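Long-range contacts in DUF7790 domain-containing protein (Leptospira interrogans serogroup Icterohaemorrhagiae serovar copenhageni, PDB 6ULO), which is of unknown function but probably adopts a Rossmann-like alpha/beta fold and is probably held at a membrane by a transmembrane helix: residues T30-L35 / P193-N197; W40-T46 / T93-A99; T46-D51 / F152-R156; I102-F106 / F116-W120; L119-E125 / Y146-S150. All coordinates share one frame; numbering follows the deposited sequence.

Interaction 1. Residues T30-L35 / P193-N197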
# COMPACT_ATOMS: atom_id res chain seq x y z
N THR A 30 -4.39 -17.12 -1.28
CA THR A 30 -5.44 -16.42 -2.00
C THR A 30 -5.12 -16.37 -3.50
O THR A 30 -3.96 -16.29 -3.90
CB THR A 30 -5.61 -15.01 -1.40
OG1 THR A 30 -6.91 -14.50 -1.68
CG2 THR A 30 -4.51 -14.00 -1.85
N PRO A 31 -6.12 -16.46 -4.37
CA PRO A 31 -5.83 -16.56 -5.81
C PRO A 31 -5.12 -15.33 -6.35
O PRO A 31 -5.43 -14.20 -5.97
CB PRO A 31 -7.21 -16.75 -6.46
CG PRO A 31 -8.17 -17.03 -5.35
CD PRO A 31 -7.55 -16.68 -4.05
N GLN A 32 -4.20 -15.55 -7.28
CA GLN A 32 -3.43 -14.48 -7.90
C GLN A 32 -3.59 -14.51 -9.42
O GLN A 32 -4.08 -15.48 -10.01
CB GLN A 32 -1.96 -14.57 -7.49
CG GLN A 32 -1.71 -14.40 -5.99
CD GLN A 32 -0.24 -14.39 -5.65
OE1 GLN A 32 0.52 -13.57 -6.15
NE2 GLN A 32 0.18 -15.34 -4.84
N GLU A 33 -3.13 -13.46 -10.07
CA GLU A 33 -3.17 -13.31 -11.51
C GLU A 33 -1.77 -13.44 -12.11
O GLU A 33 -0.75 -13.18 -11.46
CB GLU A 33 -3.78 -11.96 -11.90
CG GLU A 33 -5.26 -11.92 -11.55
CD GLU A 33 -5.83 -10.52 -11.42
OE1 GLU A 33 -5.17 -9.49 -11.79
OE2 GLU A 33 -6.97 -10.44 -10.94
N THR A 34 -1.73 -13.83 -13.37
CA THR A 34 -0.47 -13.94 -14.08
C THR A 34 -0.04 -12.56 -14.53
O THR A 34 -0.82 -11.84 -15.15
CB THR A 34 -0.66 -14.83 -15.31
OG1 THR A 34 -1.13 -16.12 -14.90
CG2 THR A 34 0.65 -14.96 -16.09
N LEU A 35 1.19 -12.20 -14.23
CA LEU A 35 1.77 -10.93 -14.63
C LEU A 35 2.76 -11.23 -15.73
O LEU A 35 3.31 -12.33 -15.79
CB LEU A 35 2.49 -10.24 -13.46
CG LEU A 35 1.63 -9.97 -12.25
CD1 LEU A 35 2.39 -9.07 -11.32
CD2 LEU A 35 0.33 -9.33 -12.63
N PRO A 193 2.99 -10.02 -0.49
CA PRO A 193 2.97 -9.45 -1.84
C PRO A 193 2.28 -10.39 -2.79
O PRO A 193 2.64 -11.56 -2.88
CB PRO A 193 4.45 -9.32 -2.20
CG PRO A 193 5.23 -9.84 -1.05
CD PRO A 193 4.31 -10.57 -0.13
N ILE A 194 1.29 -9.90 -3.50
CA ILE A 194 0.48 -10.74 -4.38
C ILE A 194 0.28 -10.03 -5.71
O ILE A 194 0.28 -8.79 -5.80
CB ILE A 194 -0.86 -11.14 -3.74
CG1 ILE A 194 -1.70 -9.92 -3.32
CG2 ILE A 194 -0.66 -12.12 -2.60
CD1 ILE A 194 -3.17 -10.29 -2.92
N ARG A 195 0.11 -10.84 -6.75
CA ARG A 195 -0.03 -10.34 -8.11
C ARG A 195 -1.50 -10.07 -8.42
O ARG A 195 -2.32 -11.00 -8.41
CB ARG A 195 0.46 -11.40 -9.09
CG ARG A 195 1.94 -11.77 -8.92
CD ARG A 195 2.33 -12.86 -9.95
NE ARG A 195 1.53 -14.06 -9.78
CZ ARG A 195 1.84 -15.03 -8.92
NH1 ARG A 195 2.94 -14.92 -8.17
NH2 ARG A 195 1.05 -16.11 -8.79
N GLY A 196 -1.84 -8.83 -8.74
CA GLY A 196 -3.22 -8.55 -9.06
C GLY A 196 -3.41 -7.17 -9.66
O GLY A 196 -2.79 -6.19 -9.21
N ASN A 197 -4.30 -7.10 -10.65
CA ASN A 197 -4.69 -5.84 -11.27
C ASN A 197 -5.94 -5.34 -10.57
O ASN A 197 -6.88 -6.11 -10.37
CB ASN A 197 -5.00 -6.15 -12.75
CG ASN A 197 -5.20 -4.90 -13.62
OD1 ASN A 197 -5.45 -3.81 -13.16
ND2 ASN A 197 -5.17 -5.13 -14.92
O HOH W 1 3.26 -13.12 -5.22
O HOH W 2 -1.16 -16.95 -10.21
O HOH W 3 -8.13 -8.46 -9.43
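Gln32 keeps CG beside its own backbone N (chi1 -62°) and then runs on extended, while Arg195 bends at chi3 (-59°); together these torsions stack the glutamine amide on the guanidinium, their planes 22° apart. Gln32 OE1 lies over the centre of the guanidinium, yet its bond goes elsewhere: it accepts from Arg195 N at 2.8 Å, nearly straight. Water 1 also donates to Gln32 OE1 and bridges it to Pro193 O. At the edge of the guanidinium, close to its plane, Arg195 NE reaches Glu33 O at 3.0 Å. A backbone bond runs from Glu33 N to Arg195 O (3.1 Å), and Asn197 N donates to Glu33 OE1 at 2.8 Å, on the syn side but tilted well out of the carboxylate plane. The other carboxylate oxygen, Glu33 OE2, takes the amides of Ile202 and Thr203. Leu35 CD1 packs against Arg195 CG at 3.6 Å. Strand 191-195 is an outermost strand of the sheet, and Ile194 pairs with strand 86-91 on its inner side. Main-chain polar groups along its outer side, at Arg195 and just beyond at Asn197, are thus met partly by side chains, and the stacked oxygen should favour the arginine's positive charge.

Interaction 2. Residues W40-T46 / T93-A99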
# COMPACT_ATOMS: atom_id res chain seq x y z
N TRP A 40 6.56 -0.82 -17.34
CA TRP A 40 6.64 -0.33 -15.97
C TRP A 40 7.62 -1.10 -15.12
O TRP A 40 7.80 -0.76 -13.95
CB TRP A 40 5.25 -0.34 -15.32
CG TRP A 40 4.31 0.51 -16.06
CD1 TRP A 40 3.24 0.09 -16.81
CD2 TRP A 40 4.34 1.94 -16.18
NE1 TRP A 40 2.60 1.17 -17.37
CE2 TRP A 40 3.26 2.31 -17.00
CE3 TRP A 40 5.18 2.93 -15.67
CZ2 TRP A 40 2.98 3.64 -17.33
CZ3 TRP A 40 4.89 4.27 -16.00
CH2 TRP A 40 3.81 4.61 -16.82
N ASP A 41 8.22 -2.16 -15.65
CA ASP A 41 9.21 -2.95 -14.92
C ASP A 41 10.57 -2.25 -14.94
O ASP A 41 11.56 -2.73 -15.50
CB ASP A 41 9.28 -4.37 -15.47
CG ASP A 41 8.11 -5.20 -15.02
OD1 ASP A 41 8.00 -5.43 -13.82
OD2 ASP A 41 7.29 -5.62 -15.84
N VAL A 42 10.59 -1.09 -14.29
CA VAL A 42 11.78 -0.25 -14.14
C VAL A 42 11.81 0.23 -12.69
O VAL A 42 10.80 0.21 -11.99
CB VAL A 42 11.81 0.96 -15.11
CG1 VAL A 42 11.92 0.51 -16.56
CG2 VAL A 42 10.55 1.84 -14.90
N GLY A 43 13.00 0.65 -12.24
CA GLY A 43 13.16 1.00 -10.83
C GLY A 43 12.28 2.15 -10.38
O GLY A 43 11.88 2.21 -9.22
N ASP A 44 11.95 3.07 -11.31
CA ASP A 44 11.13 4.23 -10.97
C ASP A 44 9.81 3.82 -10.33
O ASP A 44 9.24 4.56 -9.52
CB ASP A 44 10.82 5.03 -12.25
CG ASP A 44 12.03 5.23 -13.18
OD1 ASP A 44 12.32 6.42 -13.48
OD2 ASP A 44 12.69 4.25 -13.63
N THR A 45 9.29 2.66 -10.70
CA THR A 45 7.97 2.24 -10.28
C THR A 45 7.93 1.75 -8.84
O THR A 45 6.84 1.61 -8.28
CB THR A 45 7.50 1.14 -11.22
OG1 THR A 45 7.75 1.56 -12.56
CG2 THR A 45 6.02 0.81 -11.04
N THR A 46 9.09 1.52 -8.22
CA THR A 46 9.17 0.87 -6.92
C THR A 46 9.13 1.84 -5.75
O THR A 46 9.29 1.42 -4.60
CB THR A 46 10.45 0.02 -6.81
OG1 THR A 46 11.61 0.88 -6.83
CG2 THR A 46 10.54 -1.00 -7.93
N THR A 93 2.46 -4.87 -11.47
CA THR A 93 3.77 -4.81 -12.11
C THR A 93 4.73 -5.73 -11.35
O THR A 93 4.87 -5.62 -10.12
CB THR A 93 4.30 -3.37 -12.14
OG1 THR A 93 3.35 -2.51 -12.83
CG2 THR A 93 5.62 -3.31 -12.88
N GLN A 94 5.39 -6.64 -12.09
CA GLN A 94 6.21 -7.65 -11.43
C GLN A 94 7.32 -7.02 -10.59
O GLN A 94 7.63 -7.53 -9.50
CB GLN A 94 6.77 -8.64 -12.45
CG GLN A 94 7.35 -9.87 -11.82
CD GLN A 94 6.40 -10.55 -10.83
OE1 GLN A 94 6.61 -10.53 -9.62
NE2 GLN A 94 5.34 -11.16 -11.35
N ILE A 95 7.91 -5.91 -11.06
CA ILE A 95 9.01 -5.34 -10.30
C ILE A 95 8.54 -4.88 -8.93
O ILE A 95 9.31 -4.95 -7.96
CB ILE A 95 9.75 -4.23 -11.08
CG1 ILE A 95 11.16 -4.02 -10.46
CG2 ILE A 95 8.97 -2.88 -11.06
CD1 ILE A 95 12.01 -2.98 -11.21
N VAL A 96 7.31 -4.39 -8.83
CA VAL A 96 6.80 -3.93 -7.54
C VAL A 96 6.60 -5.11 -6.59
O VAL A 96 7.01 -5.07 -5.43
CB VAL A 96 5.49 -3.14 -7.75
CG1 VAL A 96 4.83 -2.85 -6.42
CG2 VAL A 96 5.73 -1.85 -8.52
N VAL A 97 6.01 -6.20 -7.10
CA VAL A 97 5.78 -7.39 -6.29
C VAL A 97 7.10 -7.94 -5.79
O VAL A 97 7.26 -8.24 -4.60
CB VAL A 97 4.95 -8.44 -7.06
CG1 VAL A 97 4.74 -9.69 -6.20
CG2 VAL A 97 3.59 -7.86 -7.51
N HIS A 98 8.10 -8.00 -6.67
CA HIS A 98 9.39 -8.56 -6.28
C HIS A 98 10.16 -7.63 -5.36
O HIS A 98 10.80 -8.11 -4.42
CB HIS A 98 10.19 -8.87 -7.53
CG HIS A 98 9.74 -10.13 -8.18
ND1 HIS A 98 10.06 -10.46 -9.48
CD2 HIS A 98 9.03 -11.18 -7.69
CE1 HIS A 98 9.57 -11.66 -9.76
NE2 HIS A 98 8.94 -12.11 -8.68
N ALA A 99 10.12 -6.31 -5.60
CA ALA A 99 10.81 -5.40 -4.69
C ALA A 99 10.18 -5.46 -3.31
O ALA A 99 10.89 -5.40 -2.30
CB ALA A 99 10.83 -3.97 -5.25
O HOH W 4 5.01 -6.68 -14.93
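Asp41, at the centre of an inverse gamma turn, meets the opening turn of helix 94-109, where Thr93 occupies the N-cap position without making a capping bond through its side chain. Asp41 OD1 accepts from Ile95 N at 2.8 Å; the donor comes nearly along the oxygen's C-O axis, and the N-H is bent at 141°. The second oxygen works through solvent: water 4 donates to Asp41 OD2 at 2.7 Å and accepts from Gln94 N at 2.9 Å, while Thr38 N also binds OD2. Thr93 turns OG1 beside its backbone N (chi1 -57°), which puts CG2 anti to that N and 3.3 Å from Asp41 OD1. The side chains beyond the amide meet by van der Waals contact: Ile95 CD1 lies 3.5 Å from the carbonyl oxygen Val42 O, and Thr46 CG2 fits between Ile95 CG2 and Ala99 CB, 4.0 Å from each. Thr45 CG2 crosses Val96 CG2 at about a right angle, 3.7 Å away; Thr45 OG1 donates to Trp40 O, consistent with a held rotamer. One carboxylate therefore serves two consecutive amides of the helix start, one directly and one through water, and its negative charge there is probably favoured by the helix dipole.

Interaction 3. Residues T46-D51 / F152-R156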
# COMPACT_ATOMS: atom_id res chain seq x y z
N THR A 46 9.09 1.52 -8.22
CA THR A 46 9.17 0.87 -6.92
C THR A 46 9.13 1.84 -5.75
O THR A 46 9.29 1.42 -4.60
CB THR A 46 10.45 0.02 -6.81
OG1 THR A 46 11.61 0.88 -6.83
CG2 THR A 46 10.54 -1.00 -7.93
N VAL A 47 8.93 3.14 -6.01
CA VAL A 47 8.83 4.12 -4.94
C VAL A 47 7.61 4.99 -5.15
O VAL A 47 7.18 5.24 -6.28
CB VAL A 47 10.08 5.02 -4.81
CG1 VAL A 47 11.27 4.21 -4.35
CG2 VAL A 47 10.35 5.78 -6.10
N SER A 48 7.09 5.48 -4.03
CA SER A 48 6.08 6.52 -4.03
C SER A 48 6.71 7.89 -4.27
O SER A 48 7.89 8.13 -3.97
CB SER A 48 5.42 6.54 -2.65
OG SER A 48 4.40 7.53 -2.56
N ASN A 49 5.91 8.81 -4.81
CA ASN A 49 6.29 10.22 -4.93
C ASN A 49 5.31 11.10 -4.17
O ASN A 49 5.21 12.30 -4.47
CB ASN A 49 6.41 10.62 -6.39
CG ASN A 49 5.10 10.41 -7.16
OD1 ASN A 49 4.11 9.91 -6.61
ND2 ASN A 49 5.08 10.79 -8.43
N GLU A 50 4.60 10.56 -3.18
CA GLU A 50 3.63 11.28 -2.35
C GLU A 50 4.36 11.74 -1.09
O GLU A 50 4.72 10.91 -0.24
CB GLU A 50 2.46 10.34 -2.03
CG GLU A 50 1.75 9.97 -3.36
CD GLU A 50 0.74 8.80 -3.27
OE1 GLU A 50 0.62 8.18 -2.19
OE2 GLU A 50 0.05 8.51 -4.30
N ASP A 51 4.55 13.05 -0.93
CA ASP A 51 5.39 13.61 0.13
C ASP A 51 4.64 14.07 1.36
O ASP A 51 5.28 14.55 2.31
CB ASP A 51 6.20 14.80 -0.39
CG ASP A 51 7.15 14.43 -1.49
OD1 ASP A 51 7.66 13.29 -1.47
OD2 ASP A 51 7.37 15.25 -2.41
N PHE A 152 16.42 4.33 -6.66
CA PHE A 152 15.20 5.06 -6.35
C PHE A 152 14.82 4.91 -4.89
O PHE A 152 14.41 5.88 -4.25
CB PHE A 152 14.08 4.57 -7.26
CG PHE A 152 14.37 4.82 -8.70
CD1 PHE A 152 14.07 6.06 -9.28
CD2 PHE A 152 15.00 3.85 -9.47
CE1 PHE A 152 14.35 6.29 -10.62
CE2 PHE A 152 15.29 4.07 -10.80
CZ PHE A 152 14.98 5.31 -11.37
N ILE A 153 14.95 3.70 -4.34
CA ILE A 153 14.59 3.44 -2.95
C ILE A 153 15.50 4.24 -2.02
O ILE A 153 15.05 4.78 -1.00
CB ILE A 153 14.63 1.93 -2.68
CG1 ILE A 153 13.36 1.28 -3.31
CG2 ILE A 153 14.69 1.62 -1.20
CD1 ILE A 153 13.36 -0.22 -3.32
N ARG A 154 16.80 4.33 -2.35
CA ARG A 154 17.72 5.11 -1.52
C ARG A 154 17.33 6.57 -1.48
O ARG A 154 17.31 7.20 -0.41
CB ARG A 154 19.13 4.96 -2.06
CG ARG A 154 19.67 3.55 -1.80
CD ARG A 154 20.87 3.26 -2.69
NE ARG A 154 21.22 1.84 -2.59
CZ ARG A 154 22.21 1.27 -3.27
NH1 ARG A 154 22.93 1.99 -4.11
NH2 ARG A 154 22.46 -0.03 -3.12
N LYS A 155 17.01 7.13 -2.65
CA LYS A 155 16.61 8.53 -2.70
C LYS A 155 15.34 8.75 -1.89
O LYS A 155 15.23 9.74 -1.14
CB LYS A 155 16.45 8.95 -4.16
CG LYS A 155 15.90 10.32 -4.40
CD LYS A 155 15.92 10.61 -5.89
CE LYS A 155 15.32 11.96 -6.22
NZ LYS A 155 15.24 12.18 -7.70
N ARG A 156 14.37 7.84 -2.02
CA ARG A 156 13.14 7.97 -1.28
C ARG A 156 13.34 7.82 0.22
O ARG A 156 12.71 8.53 1.01
CB ARG A 156 12.13 6.97 -1.83
CG ARG A 156 10.83 6.93 -1.07
CD ARG A 156 10.02 8.19 -1.33
NE ARG A 156 8.73 8.10 -0.67
CZ ARG A 156 7.83 9.09 -0.63
NH1 ARG A 156 8.09 10.27 -1.21
NH2 ARG A 156 6.70 8.91 0.05
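The polar bonds between 46-51 and 152-156 come from Arg156. Its chain starts anti to the backbone N and bends at chi2 (71°), which lays the side chain along the loop. Arg156 NH2 donates to Glu50 O at 2.8 Å; the bond is nearly straight at 167°, and the acceptor lies near the guanidinium plane, although the donor stands above the plane of the carbonyl. Also at the guanidinium edge, Arg156 NH1 forms a salt bridge with Asp51 OD1 at 3.1 Å. Carboxylate and guanidinium are nearly coplanar, 27° apart, but the hydrogen bond within this pair is weak, and Asp51 OD1 has a second partner in the hydroxyl of Ser271.

A face contact complements these edge contacts. Ser48 O sits 3.1 Å above the guanidinium plane, offset toward the rim, and approaches Arg156 CD at 3.4 Å without bonding to NE.

Apolar contacts occupy the other end. Val47 CG1 packs against the side of the helix, 3.7 Å from Ile153 CG1 and 3.8 Å from Arg156 CB, while both its methyls rest against Phe152 CB.

Within the loop, Ser48 OG accepts from Glu50 N at 3.1 Å, the signature of an ST turn. Beyond it, the Glu50 carboxylate binds Tyr222 at the end of strand 218-222 and Thr254 near the end of strand 249-255. The whole describes a loop, shaped by an ST turn, that is clamped to a flanking helix by an arginine, at the C-terminal ends of the parallel strands of a Rossmann-like mixed sheet.

Interaction 4. Residues I102-F106 / F116-W120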
# COMPACT_ATOMS: atom_id res chain seq x y z
N ILE A 102 11.61 -8.44 -1.57
CA ILE A 102 12.93 -8.12 -1.03
C ILE A 102 12.81 -7.31 0.25
O ILE A 102 13.48 -7.61 1.24
CB ILE A 102 13.78 -7.38 -2.09
CG1 ILE A 102 14.02 -8.29 -3.30
CG2 ILE A 102 15.09 -6.89 -1.46
CD1 ILE A 102 14.58 -7.54 -4.50
N THR A 103 11.96 -6.29 0.25
CA THR A 103 11.79 -5.48 1.46
C THR A 103 11.38 -6.34 2.66
O THR A 103 11.90 -6.15 3.77
CB THR A 103 10.76 -4.39 1.16
OG1 THR A 103 11.41 -3.39 0.41
CG2 THR A 103 10.10 -3.79 2.42
N ILE A 104 10.48 -7.31 2.45
CA ILE A 104 10.06 -8.16 3.56
C ILE A 104 11.22 -9.00 4.08
O ILE A 104 11.39 -9.15 5.30
CB ILE A 104 8.86 -9.01 3.11
CG1 ILE A 104 7.66 -8.10 2.86
CG2 ILE A 104 8.55 -10.13 4.12
CD1 ILE A 104 6.56 -8.71 2.01
N LEU A 105 12.02 -9.57 3.18
CA LEU A 105 13.20 -10.32 3.60
C LEU A 105 14.14 -9.43 4.40
O LEU A 105 14.64 -9.83 5.47
CB LEU A 105 13.89 -10.86 2.36
CG LEU A 105 15.24 -11.55 2.56
CD1 LEU A 105 15.15 -12.82 3.43
CD2 LEU A 105 15.84 -11.88 1.16
N PHE A 106 14.36 -8.19 3.93
CA PHE A 106 15.25 -7.29 4.66
C PHE A 106 14.68 -6.94 6.04
O PHE A 106 15.42 -6.90 7.02
CB PHE A 106 15.52 -6.01 3.89
CG PHE A 106 16.32 -6.17 2.63
CD1 PHE A 106 16.95 -7.36 2.29
CD2 PHE A 106 16.46 -5.06 1.77
CE1 PHE A 106 17.70 -7.44 1.13
CE2 PHE A 106 17.20 -5.13 0.61
CZ PHE A 106 17.85 -6.34 0.29
N PHE A 116 17.71 -1.94 8.29
CA PHE A 116 16.89 -2.03 7.09
C PHE A 116 17.30 -1.00 6.05
O PHE A 116 17.46 -1.32 4.87
CB PHE A 116 15.43 -1.84 7.49
CG PHE A 116 14.48 -1.73 6.32
CD1 PHE A 116 14.08 -2.86 5.60
CD2 PHE A 116 13.98 -0.48 5.95
CE1 PHE A 116 13.19 -2.73 4.54
CE2 PHE A 116 13.11 -0.35 4.88
CZ PHE A 116 12.74 -1.47 4.17
N ILE A 117 17.42 0.26 6.48
CA ILE A 117 17.86 1.31 5.57
C ILE A 117 19.22 0.95 4.99
O ILE A 117 19.46 1.14 3.79
CB ILE A 117 17.87 2.68 6.28
CG1 ILE A 117 16.45 3.02 6.76
CG2 ILE A 117 18.45 3.78 5.36
CD1 ILE A 117 15.41 3.22 5.63
N ARG A 118 20.11 0.39 5.81
CA ARG A 118 21.44 0.06 5.34
C ARG A 118 21.42 -1.02 4.25
O ARG A 118 22.15 -0.91 3.27
CB ARG A 118 22.28 -0.38 6.53
CG ARG A 118 23.75 -0.55 6.21
CD ARG A 118 24.53 -0.94 7.46
NE ARG A 118 23.83 -1.95 8.24
CZ ARG A 118 23.90 -3.25 8.00
NH1 ARG A 118 24.62 -3.71 6.98
NH2 ARG A 118 23.24 -4.10 8.79
N LEU A 119 20.61 -2.08 4.42
CA LEU A 119 20.57 -3.13 3.40
C LEU A 119 20.11 -2.59 2.05
O LEU A 119 20.62 -3.01 1.01
CB LEU A 119 19.66 -4.30 3.80
CG LEU A 119 20.22 -5.21 4.89
CD1 LEU A 119 19.17 -6.30 5.14
CD2 LEU A 119 21.60 -5.83 4.54
N TRP A 120 19.13 -1.68 2.05
CA TRP A 120 18.72 -1.08 0.78
C TRP A 120 19.72 -0.05 0.28
O TRP A 120 19.69 0.30 -0.91
CB TRP A 120 17.35 -0.41 0.92
CG TRP A 120 16.18 -1.30 0.54
CD1 TRP A 120 15.09 -1.65 1.31
CD2 TRP A 120 15.95 -1.90 -0.75
NE1 TRP A 120 14.22 -2.43 0.58
CE2 TRP A 120 14.73 -2.60 -0.68
CE3 TRP A 120 16.67 -1.90 -1.95
CZ2 TRP A 120 14.20 -3.30 -1.76
CZ3 TRP A 120 16.14 -2.60 -3.03
CH2 TRP A 120 14.92 -3.29 -2.93
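Phe106 and Trp120 form a T-shaped pair between helices 94-109 and 113-120, consecutive helices joined by a short loop, whose local axes pass 10.2 Å apart at 134°. The edge of Phe106 points at the face of the indole, with ring centroids 4.8 Å apart (Phe106 ring to the five-membered ring of Trp120) and planes at 72°. Over one face of the Phe106 ring stands Leu119 CB, a CH-pi contact at 4.0 Å from the centroid, and Leu119 CD1 continues it toward Phe106 CD1. Ile102 CG2 lies over the opposite face of Phe106 and, on the same side of the indole as Phe106, comes obliquely to Trp120 CZ2 at 3.7 Å. Phe116 completes this first shell. Its CG is anti to the backbone N (chi1 172°), which carries the ring against helix 94-109: CE1 comes edge-on to Thr103 O at 3.7 Å, and CD1 meets Phe106 CB at 3.9 Å.

Farther out, Ala128 and Leu131 of helix 125-135 and Tyr146 of helix 139-166 lie against Phe106, burying the cluster. The indole's rotation is held in part by its N-H: Trp120 NE1 donates in the ring plane to Thr103 OG1 at 3.0 Å, an acceptor itself positioned by a weak bond to Ala99 O.

Interaction 5. Residues L119-E125 / Y146-S150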
# COMPACT_ATOMS: atom_id res chain seq x y z
N LEU A 119 20.61 -2.08 4.42
CA LEU A 119 20.57 -3.13 3.40
C LEU A 119 20.11 -2.59 2.05
O LEU A 119 20.62 -3.01 1.01
CB LEU A 119 19.66 -4.30 3.80
CG LEU A 119 20.22 -5.21 4.89
CD1 LEU A 119 19.17 -6.30 5.14
CD2 LEU A 119 21.60 -5.83 4.54
N TRP A 120 19.13 -1.68 2.05
CA TRP A 120 18.72 -1.08 0.78
C TRP A 120 19.72 -0.05 0.28
O TRP A 120 19.69 0.30 -0.91
CB TRP A 120 17.35 -0.41 0.92
CG TRP A 120 16.18 -1.30 0.54
CD1 TRP A 120 15.09 -1.65 1.31
CD2 TRP A 120 15.95 -1.90 -0.75
NE1 TRP A 120 14.22 -2.43 0.58
CE2 TRP A 120 14.73 -2.60 -0.68
CE3 TRP A 120 16.67 -1.90 -1.95
CZ2 TRP A 120 14.20 -3.30 -1.76
CZ3 TRP A 120 16.14 -2.60 -3.03
CH2 TRP A 120 14.92 -3.29 -2.93
N GLY A 121 20.65 0.38 1.14
CA GLY A 121 21.57 1.45 0.83
C GLY A 121 22.86 0.96 0.24
O GLY A 121 23.17 -0.23 0.20
N LYS A 122 23.67 1.93 -0.21
CA LYS A 122 24.97 1.59 -0.78
C LYS A 122 25.84 0.83 0.22
O LYS A 122 26.55 -0.13 -0.15
CB LYS A 122 25.65 2.88 -1.22
N GLU A 123 25.80 1.24 1.49
CA GLU A 123 26.64 0.62 2.51
C GLU A 123 26.36 -0.87 2.66
O GLU A 123 27.29 -1.67 2.82
CB GLU A 123 26.44 1.31 3.87
CG GLU A 123 27.12 0.58 5.04
CD GLU A 123 26.84 1.20 6.39
OE1 GLU A 123 25.91 2.04 6.50
OE2 GLU A 123 27.54 0.82 7.36
N GLY A 124 25.09 -1.26 2.63
CA GLY A 124 24.72 -2.64 2.83
C GLY A 124 24.53 -3.45 1.58
O GLY A 124 24.19 -4.63 1.69
N GLU A 125 24.79 -2.88 0.40
CA GLU A 125 24.52 -3.57 -0.86
C GLU A 125 25.21 -4.94 -0.93
O GLU A 125 24.58 -5.92 -1.34
CB GLU A 125 24.95 -2.70 -2.03
CG GLU A 125 24.75 -3.43 -3.34
CD GLU A 125 24.92 -2.54 -4.55
OE1 GLU A 125 25.81 -2.82 -5.36
OE2 GLU A 125 24.16 -1.57 -4.71
N TYR A 146 16.81 -5.71 -7.18
CA TYR A 146 17.54 -4.88 -6.22
C TYR A 146 18.33 -3.80 -6.94
O TYR A 146 18.28 -2.62 -6.57
CB TYR A 146 18.48 -5.74 -5.36
CG TYR A 146 19.26 -4.90 -4.36
CD1 TYR A 146 18.85 -4.83 -3.02
CD2 TYR A 146 20.41 -4.21 -4.73
CE1 TYR A 146 19.54 -4.04 -2.09
CE2 TYR A 146 21.11 -3.42 -3.81
CZ TYR A 146 20.68 -3.35 -2.50
OH TYR A 146 21.39 -2.58 -1.60
N LYS A 147 19.05 -4.19 -7.98
CA LYS A 147 19.90 -3.24 -8.70
C LYS A 147 19.09 -2.20 -9.46
O LYS A 147 19.50 -1.04 -9.53
CB LYS A 147 20.86 -3.98 -9.61
CG LYS A 147 21.84 -4.79 -8.80
CD LYS A 147 22.63 -5.73 -9.68
CE LYS A 147 23.44 -6.71 -8.85
NZ LYS A 147 24.20 -7.66 -9.70
N GLN A 148 17.92 -2.56 -9.98
CA GLN A 148 17.07 -1.58 -10.65
C GLN A 148 16.44 -0.63 -9.64
O GLN A 148 16.32 0.57 -9.90
CB GLN A 148 15.95 -2.31 -11.36
CG GLN A 148 16.33 -3.08 -12.57
CD GLN A 148 15.17 -3.87 -13.08
OE1 GLN A 148 14.72 -4.82 -12.43
NE2 GLN A 148 14.62 -3.46 -14.21
N ALA A 149 15.95 -1.16 -8.53
CA ALA A 149 15.12 -0.40 -7.61
C ALA A 149 15.94 0.41 -6.62
O ALA A 149 15.55 1.52 -6.24
CB ALA A 149 14.20 -1.34 -6.82
N SER A 150 17.08 -0.11 -6.19
CA SER A 150 17.82 0.54 -5.10
C SER A 150 18.17 2.01 -5.32
O SER A 150 18.06 2.79 -4.36
CB SER A 150 19.03 -0.32 -4.65
OG SER A 150 19.94 -0.52 -5.71
O HOH W 5 22.36 -1.24 -6.59
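Tyr146 OH has two partners: it donates to Leu119 O at 2.8 Å, in the carbonyl plane, and Arg154 NH2 also bonds to it. Tyr146 leaves its helix with CG anti to the backbone N (chi1 180°), which carries the ring alongside Trp120. The two ring planes are nearly parallel, 6° apart, but slid past each other; the centroid of the Trp120 six-membered ring is 5.0 Å from that of Tyr146, and overlap is slight. Trp120 CZ3 and Tyr146 CD1 are the touching rims, at 3.5 Å. Glu125 CG approaches Tyr146 CE2 at 3.7 Å, its carboxylate almost perpendicular to the ring. Water 5 donates to Glu125 OE2 at 2.6 Å and to Ser150 OG at 2.7 Å, and that serine hydroxyl in turn donates to Tyr146 O at 2.8 Å. Glu125 OE2 additionally forms a salt bridge with Arg154. The contact ties the last turn of helix 113-120, and the turn between it and helix 125-135, onto helix 139-166, with Phe106 of helix 94-109 lying against Tyr146.

How the interactions relate
Interactions 4 and 5, with centres about 8 Å apart, share Leu119 and Trp120, and Phe106 CZ lies 3.7 Å from Tyr146 CE1, so one aromatic cluster serves both. Interaction 3 adjoins it through Arg154, with NE 2.7 Å from Trp120 O, a probable hydrogen bond, and NH2 2.8 Å from Glu125 OE2, a salt bridge. Thr46 belongs to interactions 2 and 3, and its OG1 packs 3.4 Å from Ala149 CB of interaction 5. Interaction 1 stands farther off but touches interaction 2, where Leu35 CD1 meets Gln94 NE2 at 3.6 Å, and interaction 4, where Pro193 CG is 3.5 Å from Ile104 CD1. Helix 94-109 carries interactions 2 and 4, helix 139-166 interactions 3 and 5.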